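Local coordinates for Lys-gingipain catalytic subunit (Porphyromonas gingivalis, PDB 6I9A), which cleaves proteins after lysine residues as a secreted cysteine protease and probable virulence factor, the chain here being its catalytic domain with the immunoglobulin-like domain that follows, at residues A[83-88]-A[265-270]; A[29-34]-A[119-124]; A[259-264]-A[274-279]. One frame throughout, in Å; residues are numbered along the deposited sequence. Where two conformers were deposited one is given.

Interaction 1 of 3, residues A[83-88]-A[265-270]. With CA (calcium ion), chain H.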
# COMPACT_ATOMS: atom_id res chain seq x y z
N VAL A 83 2.19 4.38 -13.28
CA VAL A 83 3.64 4.19 -13.35
C VAL A 83 4.27 5.37 -14.09
O VAL A 83 4.05 5.54 -15.29
CB VAL A 83 4.00 2.84 -14.01
CG1 VAL A 83 5.51 2.66 -14.02
CG2 VAL A 83 3.29 1.71 -13.28
N GLY A 84 5.02 6.17 -13.35
CA GLY A 84 5.63 7.38 -13.88
C GLY A 84 5.42 8.57 -12.98
O GLY A 84 4.57 8.56 -12.07
N ASP A 85 6.21 9.59 -13.23
CA ASP A 85 6.12 10.86 -12.54
C ASP A 85 5.14 11.77 -13.35
O ASP A 85 4.49 11.35 -14.30
CB ASP A 85 7.52 11.45 -12.35
CG ASP A 85 7.67 12.48 -11.22
OD1 ASP A 85 6.64 13.04 -10.75
OD2 ASP A 85 8.82 12.71 -10.78
N THR A 86 5.06 13.03 -12.92
CA THR A 86 4.07 13.99 -13.47
C THR A 86 4.41 14.44 -14.87
O THR A 86 3.54 15.00 -15.52
CB THR A 86 3.89 15.17 -12.51
OG1 THR A 86 5.14 15.82 -12.32
CG2 THR A 86 3.30 14.71 -11.16
N ASP A 87 5.60 14.15 -15.36
CA ASP A 87 5.95 14.47 -16.76
C ASP A 87 5.20 13.52 -17.72
O ASP A 87 5.09 13.85 -18.91
CB ASP A 87 7.45 14.35 -16.98
CG ASP A 87 8.13 13.04 -16.69
OD1 ASP A 87 7.56 12.22 -15.88
OD2 ASP A 87 9.20 12.80 -17.25
N VAL A 88 4.69 12.38 -17.25
CA VAL A 88 3.97 11.44 -18.11
C VAL A 88 2.50 11.23 -17.64
O VAL A 88 1.62 11.02 -18.47
CB VAL A 88 4.68 10.11 -18.37
CG1 VAL A 88 5.96 10.26 -19.18
CG2 VAL A 88 4.94 9.34 -17.10
N ILE A 265 12.23 8.29 -1.07
CA ILE A 265 12.34 7.15 -0.16
C ILE A 265 11.99 5.84 -0.88
O ILE A 265 12.47 4.78 -0.46
CB ILE A 265 11.49 7.38 1.12
CG1 ILE A 265 12.05 6.58 2.29
CG2 ILE A 265 9.97 7.09 0.87
CD1 ILE A 265 11.38 7.01 3.64
N THR A 266 11.17 5.91 -1.96
CA THR A 266 10.85 4.72 -2.73
C THR A 266 11.84 4.53 -3.87
O THR A 266 12.16 3.38 -4.18
CB THR A 266 9.41 4.76 -3.20
OG1 THR A 266 9.12 6.01 -3.89
CG2 THR A 266 8.45 4.55 -2.08
N ARG A 267 12.35 5.60 -4.50
CA ARG A 267 13.29 5.46 -5.64
C ARG A 267 14.68 4.98 -5.23
O ARG A 267 15.37 4.44 -6.09
CB ARG A 267 13.45 6.81 -6.36
CG ARG A 267 12.21 7.26 -7.08
CD ARG A 267 12.40 8.67 -7.58
NE ARG A 267 11.21 9.05 -8.34
CZ ARG A 267 11.12 10.15 -9.09
NH1 ARG A 267 12.11 11.04 -9.11
NH2 ARG A 267 10.00 10.40 -9.76
N VAL A 268 15.14 5.22 -3.99
CA VAL A 268 16.53 4.91 -3.66
C VAL A 268 16.80 3.41 -3.78
O VAL A 268 15.97 2.55 -3.42
CB VAL A 268 16.93 5.47 -2.29
CG1 VAL A 268 17.17 6.98 -2.35
CG2 VAL A 268 15.93 5.11 -1.19
N LYS A 269 18.02 3.09 -4.28
CA LYS A 269 18.38 1.72 -4.61
C LYS A 269 18.81 0.91 -3.39
O LYS A 269 19.71 1.33 -2.68
CB LYS A 269 19.54 1.72 -5.63
CG LYS A 269 19.86 0.30 -6.11
CD LYS A 269 20.80 0.32 -7.33
CE LYS A 269 20.87 -1.04 -8.04
NZ LYS A 269 19.59 -1.41 -8.79
N GLU A 270 18.19 -0.25 -3.18
CA GLU A 270 18.60 -1.20 -2.13
C GLU A 270 18.71 -0.52 -0.77
O GLU A 270 19.54 -0.88 0.07
CB GLU A 270 19.92 -1.92 -2.52
CG GLU A 270 19.72 -2.82 -3.75
CD GLU A 270 20.97 -3.49 -4.28
OE1 GLU A 270 22.07 -3.14 -3.83
OE2 GLU A 270 20.83 -4.38 -5.14
CA CA H . 7.95 14.25 -8.99
O HOH W 1 11.87 13.24 -10.98
O HOH W 2 7.52 15.85 -10.77
O HOH W 3 8.36 16.19 -7.56
O HOH W 4 10.25 14.71 -9.23
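Arg267 reaches from the end of helix 261-267 to Asp85, a calcium ligand in the loop after strand 79-83. Along 265-270, Ile265 turns inward and packs on strands 242-247 and 273-279, and Thr266 OG1 bonds back to carbonyls of the preceding helical turn. Arg267 then leaves the helix as a chain extended from CG to NE, long enough to span backbones whose nearest CA atoms, those of Arg267 and Asp85, are 11.3 Å apart. Its NH2 donates to Asp85 OD2 at 2.8 Å, with an N-H...O angle of 145°. The two flat groups stand 77° apart, and the donor approaches from above the carboxylate, 55° out of its plane. A water in the guanidinium plane adds a second link, accepting from Arg267 NH1 at 2.9 Å and donating to Asp85 OD2. Both carboxylate oxygens bind the calcium ion, Asp85 OD1 and OD2 each at 2.5 Å, and Thr86 N donates to Asp85 OD1 at 2.7 Å. The carboxylate is thereby fixed on several sides, and calcium and guanidinium together probably favour its anionic form. Glu263, the Phe254 carbonyl and three waters complete the metal site; one of these waters is hydrogen-bonded to Thr86 OG1 at 2.8 Å. From Val268 on the chain is no longer helical. Helix 126-141 lies against this exit: Lys135 NZ donates to the carbonyls of Thr266 and Val268, and Asn131 ND2 to that of Arg267. The salt bridge thus ties the loop following the parallel-sheet strand 79-83 to the crossover helix of the neighbouring mixed sheet.

Interaction 2 of 3, residues A[29-34]-A[119-124]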
# COMPACT_ATOMS: atom_id res chain seq x y z
N LYS A 29 8.36 -5.09 -16.62
CA LYS A 29 8.05 -6.51 -16.84
C LYS A 29 8.24 -7.43 -15.60
O LYS A 29 7.33 -8.22 -15.35
CB LYS A 29 8.84 -7.07 -18.04
CG LYS A 29 8.24 -8.41 -18.47
CD LYS A 29 8.47 -8.80 -19.92
CE LYS A 29 8.21 -10.29 -20.12
NZ LYS A 29 6.87 -10.75 -19.65
N PRO A 30 9.34 -7.40 -14.83
CA PRO A 30 9.46 -8.35 -13.72
C PRO A 30 8.39 -8.14 -12.66
O PRO A 30 7.95 -9.09 -11.99
CB PRO A 30 10.86 -8.09 -13.14
CG PRO A 30 11.60 -7.38 -14.22
CD PRO A 30 10.59 -6.62 -15.02
N TRP A 31 7.92 -6.88 -12.50
CA TRP A 31 6.86 -6.60 -11.52
C TRP A 31 5.54 -7.16 -12.05
O TRP A 31 4.81 -7.83 -11.29
CB TRP A 31 6.79 -5.08 -11.32
CG TRP A 31 5.84 -4.60 -10.26
CD1 TRP A 31 6.07 -4.54 -8.91
CD2 TRP A 31 4.55 -4.00 -10.48
NE1 TRP A 31 5.00 -3.92 -8.28
CE2 TRP A 31 4.07 -3.57 -9.23
CE3 TRP A 31 3.77 -3.75 -11.62
CZ2 TRP A 31 2.84 -2.93 -9.08
CZ3 TRP A 31 2.55 -3.10 -11.48
CH2 TRP A 31 2.09 -2.71 -10.22
N LEU A 32 5.23 -6.95 -13.33
CA LEU A 32 4.00 -7.53 -13.90
C LEU A 32 4.03 -9.05 -13.87
O LEU A 32 3.01 -9.70 -13.58
CB LEU A 32 3.84 -7.05 -15.37
CG LEU A 32 3.67 -5.53 -15.53
CD1 LEU A 32 3.76 -5.17 -16.99
CD2 LEU A 32 2.40 -4.99 -14.85
N THR A 33 5.18 -9.65 -14.12
CA THR A 33 5.30 -11.12 -14.09
C THR A 33 4.91 -11.64 -12.71
O THR A 33 4.12 -12.56 -12.57
CB THR A 33 6.70 -11.55 -14.47
OG1 THR A 33 6.93 -11.17 -15.84
CG2 THR A 33 6.93 -13.05 -14.28
N TRP A 34 5.50 -11.04 -11.66
CA TRP A 34 5.21 -11.47 -10.28
C TRP A 34 3.75 -11.22 -9.89
O TRP A 34 3.12 -12.07 -9.28
CB TRP A 34 6.17 -10.81 -9.31
CG TRP A 34 5.79 -10.92 -7.87
CD1 TRP A 34 5.51 -9.86 -7.05
CD2 TRP A 34 5.57 -12.10 -7.09
NE1 TRP A 34 5.22 -10.29 -5.79
CE2 TRP A 34 5.23 -11.67 -5.78
CE3 TRP A 34 5.66 -13.49 -7.35
CZ2 TRP A 34 4.95 -12.57 -4.76
CZ3 TRP A 34 5.36 -14.37 -6.33
CH2 TRP A 34 5.03 -13.92 -5.05
N PHE A 119 -2.28 3.80 -6.56
CA PHE A 119 -0.93 4.10 -6.09
C PHE A 119 -0.12 4.51 -7.28
O PHE A 119 -0.44 4.17 -8.43
CB PHE A 119 -0.31 2.92 -5.33
CG PHE A 119 -0.24 1.64 -6.13
CD1 PHE A 119 0.87 1.36 -6.92
CD2 PHE A 119 -1.26 0.67 -6.03
CE1 PHE A 119 0.97 0.15 -7.59
CE2 PHE A 119 -1.16 -0.51 -6.75
CZ PHE A 119 -0.04 -0.77 -7.50
N ARG A 120 0.99 5.19 -7.02
CA ARG A 120 1.86 5.71 -8.06
C ARG A 120 3.28 5.25 -7.85
O ARG A 120 3.91 5.58 -6.84
CB ARG A 120 1.77 7.24 -8.15
CG ARG A 120 2.76 7.87 -9.15
CD ARG A 120 2.70 9.38 -9.13
NE ARG A 120 1.46 9.92 -9.69
CZ ARG A 120 1.40 10.55 -10.86
NH1 ARG A 120 2.45 10.54 -11.70
NH2 ARG A 120 0.29 11.16 -11.22
N MET A 121 3.81 4.47 -8.80
CA MET A 121 5.20 4.06 -8.86
C MET A 121 5.90 5.20 -9.58
O MET A 121 6.05 5.17 -10.81
CB MET A 121 5.32 2.73 -9.60
CG MET A 121 4.44 1.62 -9.01
SD MET A 121 5.23 0.79 -7.62
CE MET A 121 6.13 -0.30 -8.53
N SER A 122 6.26 6.25 -8.86
CA SER A 122 6.84 7.44 -9.48
C SER A 122 8.34 7.27 -9.68
O SER A 122 9.09 7.08 -8.70
CB SER A 122 6.58 8.68 -8.62
OG SER A 122 7.21 9.75 -9.31
N ALA A 123 8.77 7.35 -10.94
CA ALA A 123 10.17 7.18 -11.30
C ALA A 123 10.51 8.18 -12.38
O ALA A 123 9.65 8.48 -13.21
CB ALA A 123 10.41 5.76 -11.81
N SER A 124 11.78 8.61 -12.42
CA SER A 124 12.24 9.50 -13.48
C SER A 124 13.07 8.77 -14.52
O SER A 124 13.52 9.39 -15.50
CB SER A 124 13.04 10.65 -12.88
OG SER A 124 14.28 10.23 -12.35
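Trp31 NE1 donates its hydrogen to Asp362 OD2, which satisfies this buried indole nitrogen, while Met121 CE sits over the same part of the ring, 3.8 Å from Trp31 NE1. Met121 was modelled in two conformers; its contacts are those of one and may not hold for the other. In this conformer the methyl group lies over one face of the indole, offset toward the rim, and makes a CH-pi contact with CE 4.1 Å from the centroid of the Trp31 five-membered ring. The sulfur follows obliquely, so the pair is also a Met-aromatic contact. Bends at both chi2 and chi3, each -84°, fold the Met121 side chain so that its methyl end comes to rest on the ring. Phe119 meets the benzo part of the indole in another way. Its CE1 lies 3.9 Å from Trp31 CZ2, oblique to the indole, whereas Phe119 CZ lies in the indole plane and Trp31 CH2 in that of the phenyl ring, 4.0 Å apart. The two side chains approach from opposite directions. The tryptophan is therefore held by a phenyl beside its benzo part, an acceptor at its nitrogen and, in the conformer described, a methyl on a face. All three touching side chains are buried. Together they pack helix 25-37 against strand 117-121, the last of the parallel sheet, where Trp31 also touches Ala81 of strand 79-83 and Ile133 of helix 126-141. Beyond, backbone hydrogen bonds of Arg120 with Val359 and Gly361 of strand 357-361 join the edges of the parallel and mixed sheets.

Interaction 3 of 3, residues A[259-264]-A[274-279]; sequences PCFGEV and YAYIGS. With CA (calcium ion), chain H.
Phe261 and Tyr276 both carry their rings on a first torsion that sets CG opposite the backbone N (chi1 -179° and -175°), and this swings the two side chains across each other at about a right angle. Tyr276 points from strand 273-279 at the first turn of helix 261-267. There its CD2 comes within 3.4 Å of Gly262 CA, a close approach made possible by the bare alpha carbon. The far part of the ring meets Phe261: the hydroxyl Tyr276 OH is 3.6 Å from Phe261 CD1, and Tyr276 CE1, lying in the phenyl plane, is 3.7 Å from Phe261 CE1. With their planes at 59° the rings form an oblique pair. The phenol oxygen is hydrogen-bonded to Thr251 OG1 and Trp222 NE1, and Trp222 in turn stacks on Phe261, which links hydroxyl and phenyl through one shared neighbour. Thr251 lies two residues beyond the nucleophile Cys249, so the hydroxyl bonds to the segment that follows it. The helix start is closed by a capping box. Cys260 N donates to the anti lone pair of Glu263 OE1 at 3.0 Å, and Glu263 N returns a weak bond to Cys260 SG. The same carboxylate chelates the calcium ion, with Glu263 OE1 at 2.6 Å and OE2 at 2.5 Å, while Ser122 OG is hydrogen-bonded to OE2. Capping and metal binding are therefore combined in one side chain. Strand 242-247, helix 261-267 and strand 273-279 make a beta-alpha-beta crossover of the mixed sheet, in which Tyr276 packs between helix and sheet, touching Ala244 of the adjacent strand, while helix 229-232 flanks Phe261 and Val264.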
# COMPACT_ATOMS: atom_id res chain seq x y z
N PRO A 259 12.38 15.99 -6.65
CA PRO A 259 11.65 14.80 -6.18
C PRO A 259 11.28 14.98 -4.70
O PRO A 259 12.08 15.43 -3.86
CB PRO A 259 12.68 13.66 -6.36
CG PRO A 259 13.51 14.16 -7.56
CD PRO A 259 13.68 15.61 -7.23
N CYS A 260 10.02 14.68 -4.37
CA CYS A 260 9.61 14.87 -3.00
C CYS A 260 10.14 13.73 -2.12
O CYS A 260 10.61 12.71 -2.61
CB CYS A 260 8.10 15.02 -2.90
SG CYS A 260 7.16 13.50 -3.29
N PHE A 261 10.01 13.89 -0.79
CA PHE A 261 10.46 12.89 0.15
C PHE A 261 9.88 11.50 -0.18
O PHE A 261 10.62 10.50 -0.14
CB PHE A 261 10.02 13.36 1.56
CG PHE A 261 10.43 12.46 2.67
CD1 PHE A 261 9.62 11.38 3.06
CD2 PHE A 261 11.59 12.72 3.40
CE1 PHE A 261 9.98 10.56 4.13
CE2 PHE A 261 11.94 11.91 4.48
CZ PHE A 261 11.12 10.86 4.86
N GLY A 262 8.57 11.43 -0.47
CA GLY A 262 7.97 10.11 -0.75
C GLY A 262 8.52 9.47 -2.03
O GLY A 262 8.59 8.24 -2.12
N GLU A 263 8.88 10.31 -3.02
CA GLU A 263 9.48 9.79 -4.24
C GLU A 263 10.89 9.29 -3.93
O GLU A 263 11.31 8.23 -4.37
CB GLU A 263 9.50 10.87 -5.33
CG GLU A 263 8.12 11.07 -5.94
CD GLU A 263 8.07 12.23 -6.92
OE1 GLU A 263 8.52 13.35 -6.59
OE2 GLU A 263 7.49 12.03 -8.01
N VAL A 264 11.68 10.11 -3.19
CA VAL A 264 13.07 9.66 -2.92
C VAL A 264 13.08 8.39 -2.09
O VAL A 264 13.88 7.48 -2.38
CB VAL A 264 13.85 10.81 -2.23
CG1 VAL A 264 15.24 10.34 -1.79
CG2 VAL A 264 13.99 12.00 -3.18
N TYR A 274 9.63 0.27 0.37
CA TYR A 274 8.94 -0.27 -0.80
C TYR A 274 7.63 0.49 -1.08
O TYR A 274 7.10 0.41 -2.19
CB TYR A 274 8.65 -1.77 -0.63
CG TYR A 274 7.74 -2.10 0.52
CD1 TYR A 274 6.36 -1.93 0.42
CD2 TYR A 274 8.25 -2.56 1.74
CE1 TYR A 274 5.51 -2.25 1.48
CE2 TYR A 274 7.40 -2.88 2.81
CZ TYR A 274 6.04 -2.68 2.68
OH TYR A 274 5.17 -2.99 3.69
N ALA A 275 7.14 1.29 -0.12
CA ALA A 275 5.94 2.10 -0.30
C ALA A 275 5.99 3.19 0.75
O ALA A 275 6.56 3.04 1.84
CB ALA A 275 4.68 1.28 -0.15
N TYR A 276 5.31 4.29 0.42
CA TYR A 276 5.19 5.48 1.29
C TYR A 276 3.79 5.99 1.23
O TYR A 276 3.20 6.10 0.15
CB TYR A 276 6.15 6.58 0.81
CG TYR A 276 6.16 7.78 1.73
CD1 TYR A 276 6.77 7.71 2.98
CD2 TYR A 276 5.54 8.97 1.38
CE1 TYR A 276 6.79 8.80 3.85
CE2 TYR A 276 5.57 10.08 2.24
CZ TYR A 276 6.19 9.98 3.47
OH TYR A 276 6.23 11.02 4.35
N ILE A 277 3.24 6.31 2.40
CA ILE A 277 1.95 7.01 2.47
C ILE A 277 2.21 8.40 3.05
O ILE A 277 2.84 8.51 4.12
CB ILE A 277 0.93 6.26 3.38
CG1 ILE A 277 0.56 4.91 2.74
CG2 ILE A 277 -0.32 7.14 3.57
CD1 ILE A 277 -0.11 3.95 3.73
N GLY A 278 1.77 9.43 2.36
CA GLY A 278 1.92 10.77 2.88
C GLY A 278 0.99 11.71 2.16
O GLY A 278 0.19 11.30 1.28
N SER A 279 1.09 12.98 2.49
CA SER A 279 0.17 14.01 2.00
C SER A 279 0.84 14.92 0.98
O SER A 279 1.98 15.35 1.16
CB SER A 279 -0.29 14.86 3.17
OG SER A 279 -1.24 15.83 2.75
CA CA H . 7.95 14.25 -8.99
O HOH W 2 7.52 15.85 -10.77
O HOH W 3 8.36 16.19 -7.56
O HOH W 4 10.25 14.71 -9.23

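Overall arrangement
All three contacts lie in the catalytic domain, on two sheets that adjoin. Interaction 2 belongs to the parallel sheet, interaction 3 to the mixed sheet, and interaction 1 spans the two; its centre is about 9 Å from either of the others, whose centres are about 15 Å apart. Interactions 1 and 3 share helix 261-267 and the calcium ion, which Asp85 and Glu263 each chelate and the Phe254 carbonyl also binds. Ser122 joins interaction 2 to both, through Arg267 and Glu263. Along the chain, interaction 1 alternates with each of the others, whereas interaction 2 closes before interaction 3 opens. The calcium site thus joins segments far apart in sequence and probably helps to hold the region between the two sheets together.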